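Local coordinates for putative iron binding protein (Bordetella pertussis Tohama I, PDB 2OWS), which binds iron, here Fe(III) held together with oxalate, and as a bacterial solute-binding protein probably delivers it for uptake into the cell, at residues S103-V108 with L195-Y200; V134-G139 with A169-K174. All blocks are in the same frame, centred on the assembly; numbering follows the deposited sequence.

Contact 1. Residues S103-V108 with L195-Y200. With FE (Fe (III) ion), chain B; OXL (oxalate ion), chain C.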
# COMPACT_ATOMS: atom_id res chain seq x y z
N SER A 103 3.41 6.89 0.95
CA SER A 103 3.43 5.98 2.10
C SER A 103 3.54 4.56 1.59
O SER A 103 3.23 4.27 0.43
CB SER A 103 2.16 6.13 2.95
OG SER A 103 1.03 5.68 2.24
N LEU A 104 3.99 3.69 2.49
CA LEU A 104 4.18 2.26 2.19
C LEU A 104 3.13 1.41 2.89
O LEU A 104 2.81 1.65 4.08
CB LEU A 104 5.58 1.81 2.60
CG LEU A 104 6.74 2.70 2.13
CD1 LEU A 104 8.07 2.14 2.61
CD2 LEU A 104 6.72 2.87 0.62
N ARG A 105 2.64 0.42 2.16
CA ARG A 105 1.64 -0.52 2.62
C ARG A 105 2.22 -1.93 2.48
O ARG A 105 2.05 -2.58 1.45
CB ARG A 105 0.38 -0.35 1.80
CG ARG A 105 -0.29 1.00 2.06
CD ARG A 105 -1.18 1.46 0.91
NE ARG A 105 -2.25 0.52 0.57
CZ ARG A 105 -3.48 0.54 1.08
NH1 ARG A 105 -3.83 1.43 2.01
NH2 ARG A 105 -4.37 -0.35 0.65
N ASP A 106 2.91 -2.36 3.54
CA ASP A 106 3.56 -3.66 3.55
C ASP A 106 2.59 -4.79 3.80
O ASP A 106 1.68 -4.69 4.65
CB ASP A 106 4.75 -3.71 4.53
CG ASP A 106 4.43 -3.20 5.93
OD1 ASP A 106 3.76 -2.15 6.08
OD2 ASP A 106 4.92 -3.85 6.88
N ARG A 107 2.75 -5.86 3.03
CA ARG A 107 1.91 -7.05 3.16
C ARG A 107 2.68 -8.10 3.96
O ARG A 107 3.74 -8.57 3.52
CB ARG A 107 1.51 -7.60 1.80
CG ARG A 107 0.29 -8.56 1.88
CD ARG A 107 -0.57 -8.53 0.62
NE ARG A 107 -1.81 -9.32 0.72
CZ ARG A 107 -2.87 -8.94 1.43
NH1 ARG A 107 -2.85 -7.82 2.14
NH2 ARG A 107 -3.97 -9.70 1.43
N VAL A 108 2.17 -8.42 5.15
CA VAL A 108 2.92 -9.12 6.18
C VAL A 108 2.19 -10.39 6.60
O VAL A 108 1.14 -10.73 6.05
CB VAL A 108 3.20 -8.20 7.41
CG1 VAL A 108 3.97 -6.93 6.96
CG2 VAL A 108 1.91 -7.80 8.07
N LEU A 195 -1.66 -13.99 5.39
CA LEU A 195 -1.12 -12.76 4.79
C LEU A 195 -2.18 -11.67 4.80
O LEU A 195 -3.32 -11.90 4.44
CB LEU A 195 -0.70 -13.00 3.34
CG LEU A 195 0.58 -13.81 3.14
CD1 LEU A 195 0.74 -14.10 1.65
CD2 LEU A 195 1.79 -13.06 3.68
N ALA A 196 -1.76 -10.48 5.22
CA ALA A 196 -2.64 -9.32 5.31
C ALA A 196 -1.79 -8.06 5.51
O ALA A 196 -0.61 -8.14 5.82
CB ALA A 196 -3.64 -9.50 6.46
N ASN A 197 -2.38 -6.89 5.29
CA ASN A 197 -1.58 -5.68 5.39
C ASN A 197 -1.30 -5.22 6.81
O ASN A 197 -2.19 -5.25 7.67
CB ASN A 197 -2.22 -4.54 4.60
CG ASN A 197 -2.10 -4.73 3.10
OD1 ASN A 197 -1.25 -5.48 2.62
ND2 ASN A 197 -2.95 -4.03 2.35
N ALA A 198 -0.07 -4.79 7.06
CA ALA A 198 0.33 -4.36 8.39
C ALA A 198 -0.54 -3.23 8.98
O ALA A 198 -0.79 -3.21 10.19
CB ALA A 198 1.81 -3.94 8.36
N TYR A 199 -0.96 -2.28 8.14
CA TYR A 199 -1.66 -1.11 8.68
C TYR A 199 -2.96 -1.50 9.38
O TYR A 199 -3.36 -0.81 10.34
CB TYR A 199 -1.83 0.03 7.63
CG TYR A 199 -2.62 -0.37 6.42
CD1 TYR A 199 -4.01 -0.43 6.45
CD2 TYR A 199 -1.98 -0.75 5.22
CE1 TYR A 199 -4.75 -0.86 5.34
CE2 TYR A 199 -2.71 -1.16 4.12
CZ TYR A 199 -4.08 -1.21 4.18
OH TYR A 199 -4.80 -1.66 3.10
N TYR A 200 -3.61 -2.60 8.96
CA TYR A 200 -4.82 -3.05 9.67
C TYR A 200 -4.53 -3.42 11.12
O TYR A 200 -5.39 -3.30 11.98
CB TYR A 200 -5.56 -4.22 8.99
CG TYR A 200 -6.05 -3.83 7.64
CD1 TYR A 200 -5.50 -4.40 6.49
CD2 TYR A 200 -7.05 -2.87 7.49
CE1 TYR A 200 -5.91 -4.01 5.25
CE2 TYR A 200 -7.48 -2.49 6.25
CZ TYR A 200 -6.89 -3.05 5.12
OH TYR A 200 -7.25 -2.63 3.87
FE FE B . -8.48 -2.41 2.49
C1 OXL C . -9.80 -4.68 3.72
C2 OXL C . -10.39 -3.53 4.41
O1 OXL C . -9.12 -4.47 2.68
O2 OXL C . -10.05 -2.39 4.03
O3 OXL C . -9.95 -5.83 4.19
O4 OXL C . -11.18 -3.71 5.36

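Contact 2. Residues V134-G139 with A169-K174. With OXL (oxalate ion), chain C.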
# COMPACT_ATOMS: atom_id res chain seq x y z
N VAL A 134 -3.56 -21.75 7.25
CA VAL A 134 -3.37 -20.44 6.60
C VAL A 134 -4.72 -19.79 6.27
O VAL A 134 -5.62 -20.41 5.69
CB VAL A 134 -2.53 -20.60 5.30
CG1 VAL A 134 -2.35 -19.24 4.62
CG2 VAL A 134 -1.18 -21.23 5.61
N CYS A 135 -4.83 -18.50 6.63
CA CYS A 135 -5.95 -17.67 6.16
C CYS A 135 -5.45 -16.60 5.20
O CYS A 135 -4.38 -16.01 5.41
CB CYS A 135 -6.64 -16.98 7.34
SG CYS A 135 -7.64 -18.05 8.41
N ILE A 136 -6.26 -16.34 4.17
CA ILE A 136 -6.00 -15.27 3.21
C ILE A 136 -7.29 -14.88 2.50
O ILE A 136 -8.20 -15.70 2.37
CB ILE A 136 -4.90 -15.69 2.19
CG1 ILE A 136 -4.33 -14.47 1.48
CG2 ILE A 136 -5.40 -16.71 1.19
CD1 ILE A 136 -3.09 -14.80 0.64
N ARG A 137 -7.40 -13.61 2.11
CA ARG A 137 -8.53 -13.19 1.29
C ARG A 137 -8.34 -13.65 -0.16
O ARG A 137 -7.33 -14.27 -0.51
CB ARG A 137 -8.69 -11.67 1.34
CG ARG A 137 -7.71 -10.91 0.44
CD ARG A 137 -7.78 -9.42 0.64
NE ARG A 137 -9.13 -8.91 0.50
CZ ARG A 137 -9.51 -7.70 0.92
NH1 ARG A 137 -8.63 -6.89 1.49
NH2 ARG A 137 -10.77 -7.32 0.77
N SER A 138 -9.33 -13.37 -1.00
CA SER A 138 -9.28 -13.75 -2.42
C SER A 138 -7.94 -13.47 -3.06
O SER A 138 -7.37 -12.39 -2.92
CB SER A 138 -10.35 -12.96 -3.20
OG SER A 138 -10.17 -13.12 -4.61
N GLY A 139 -7.43 -14.46 -3.81
CA GLY A 139 -6.19 -14.29 -4.54
C GLY A 139 -6.24 -13.23 -5.63
O GLY A 139 -5.19 -12.76 -6.08
N ALA A 169 -3.41 -25.08 -1.30
CA ALA A 169 -3.56 -26.38 -0.62
C ALA A 169 -3.58 -26.22 0.89
O ALA A 169 -4.15 -27.07 1.60
CB ALA A 169 -2.43 -27.29 -1.02
N ASN A 170 -2.94 -25.16 1.39
CA ASN A 170 -2.79 -24.93 2.83
C ASN A 170 -3.91 -24.11 3.46
O ASN A 170 -3.93 -23.95 4.69
CB ASN A 170 -1.47 -24.20 3.14
CG ASN A 170 -0.25 -25.10 3.03
OD1 ASN A 170 0.89 -24.60 2.97
ND2 ASN A 170 -0.47 -26.41 3.01
N LEU A 171 -4.83 -23.59 2.66
CA LEU A 171 -5.85 -22.71 3.23
C LEU A 171 -6.79 -23.41 4.19
O LEU A 171 -7.25 -24.51 3.92
CB LEU A 171 -6.66 -22.01 2.13
CG LEU A 171 -5.84 -21.13 1.18
CD1 LEU A 171 -6.78 -20.41 0.22
CD2 LEU A 171 -4.97 -20.16 1.97
N ALA A 172 -7.09 -22.73 5.30
CA ALA A 172 -8.00 -23.27 6.31
C ALA A 172 -9.46 -23.08 5.93
O ALA A 172 -10.34 -23.79 6.40
CB ALA A 172 -7.71 -22.62 7.66
N ARG A 173 -9.71 -22.08 5.10
CA ARG A 173 -11.04 -21.80 4.58
C ARG A 173 -10.88 -21.08 3.24
O ARG A 173 -9.75 -20.70 2.88
CB ARG A 173 -11.89 -21.00 5.60
CG ARG A 173 -11.18 -19.97 6.48
CD ARG A 173 -10.77 -18.77 5.68
NE ARG A 173 -10.55 -17.57 6.48
CZ ARG A 173 -10.19 -16.40 5.96
NH1 ARG A 173 -10.02 -16.29 4.65
NH2 ARG A 173 -10.01 -15.35 6.73
N LYS A 174 -11.97 -20.91 2.50
CA LYS A 174 -11.87 -20.35 1.15
C LYS A 174 -11.27 -18.94 1.20
O LYS A 174 -11.44 -18.19 2.18
CB LYS A 174 -13.23 -20.38 0.40
CG LYS A 174 -14.09 -19.12 0.41
CD LYS A 174 -15.29 -19.31 -0.53
CE LYS A 174 -15.84 -17.99 -1.09
NZ LYS A 174 -16.80 -17.30 -0.18
C1 OXL C . -9.80 -4.68 3.72
C2 OXL C . -10.39 -3.53 4.41
O1 OXL C . -9.12 -4.47 2.68
O2 OXL C . -10.05 -2.39 4.03
O3 OXL C . -9.95 -5.83 4.19
O4 OXL C . -11.18 -3.71 5.36
O HOH W 1 -8.23 -18.44 3.36

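Contact 1. Residues S103-V108 with L195-Y200
Y199 OH lies under one face of the R105 guanidinium, with NH2 2.8 Å away but too poorly aimed for a hydrogen bond; guanidinium and ring are turned 32° apart, and the charge of R105 goes to E276 in a salt bridge. ND2 of N197 donates to the same hydroxyl at 3.1 Å, almost in its own amide plane, and Y199 OH donates to Y200 OH at 2.7 Å. Y200 OH binds iron at 1.9 Å; Y199 OH, positioned by N197, here stands one bond back, though it too is an iron ligand in a structure of this protein.

R107 reaches back over strand 195-197 with CG anti to its backbone N (chi1 -162°). Across their non-hydrogen-bonded pair, its NH1 makes a weak 2.9 Å bond to N197 OD1; it also salt-bridges D179, and one guanidinium face covers the backbone at A196. With side chains on the opposite sheet face, V108 and A196 form an antiparallel hydrogen-bonded pair. Beyond the bridged pairs, D106 O takes the N-H of A198 at 3.0 Å; D106 also pairs with R224. Strand 193-197 runs antiparallel beside 100-112, the first turn of helix 198-205 sends Y200 to the iron, and helix 142-155 contributes Y143, another iron ligand.

Contact 2. Residues V134-G139 with A169-K174
V134 and L171 bring their backbones together in a single bridge. The strong bond is A172 N to V134 O at 2.8 Å, with the L171 CA-H adding a contact to the same oxygen; V134 N gives only a weak bond to N170 O. A water extends this polar seam: it accepts from I136 N at 3.0 Å and lies 2.8 Å from R173 O.

The apolar part centres on L171, whose CD2 touches both CG1 of V134 and CG2 of I136, the latter at 3.6 Å. V134 CG2 also rests against CB of N170.

In the fold, the chain that follows helix 157-170 lies here beside strand 134-135, a short edge strand of the sheet that runs parallel to strand 193-197, within the type 2 periplasmic binding protein fold of this family.

Charge and sulfur meet at R173. Bent at chi2 (72°), its chain brings one face of the guanidinium over CB of C135, with NE 3.5 Å from the SG that forms the disulfide to C191; NE is salt-bridged to D185.

Further on, R137 leaves the contact, and its NH1 donates to O1 of the oxalate at 2.7 Å and a nearly straight 165°, with the anion at the edge of the guanidinium, near its plane.

How the contacts relate
Contact 1 lies deep in the protein, every touching residue buried, while contact 2, its centre about 17 Å from that of contact 1, sits nearer the outside and is partly buried. Both reach one sheet, since strands 193-197 and 134-135 are neighbours in it, and contact 2 is nested within the chain loop that contact 1 closes. They meet where L195 CD1 packs on I136 CD1 at 4.0 Å and R107 NH2 lies against R137 CD. Their chemistry differs: contact 1 is rich in buried charge and tyrosine hydroxyls around the iron, whereas contact 2 relies on backbone bonds, aliphatic packing and an arginine laid over a cysteine disulfide-bonded to C191, and touches the oxalate through R137.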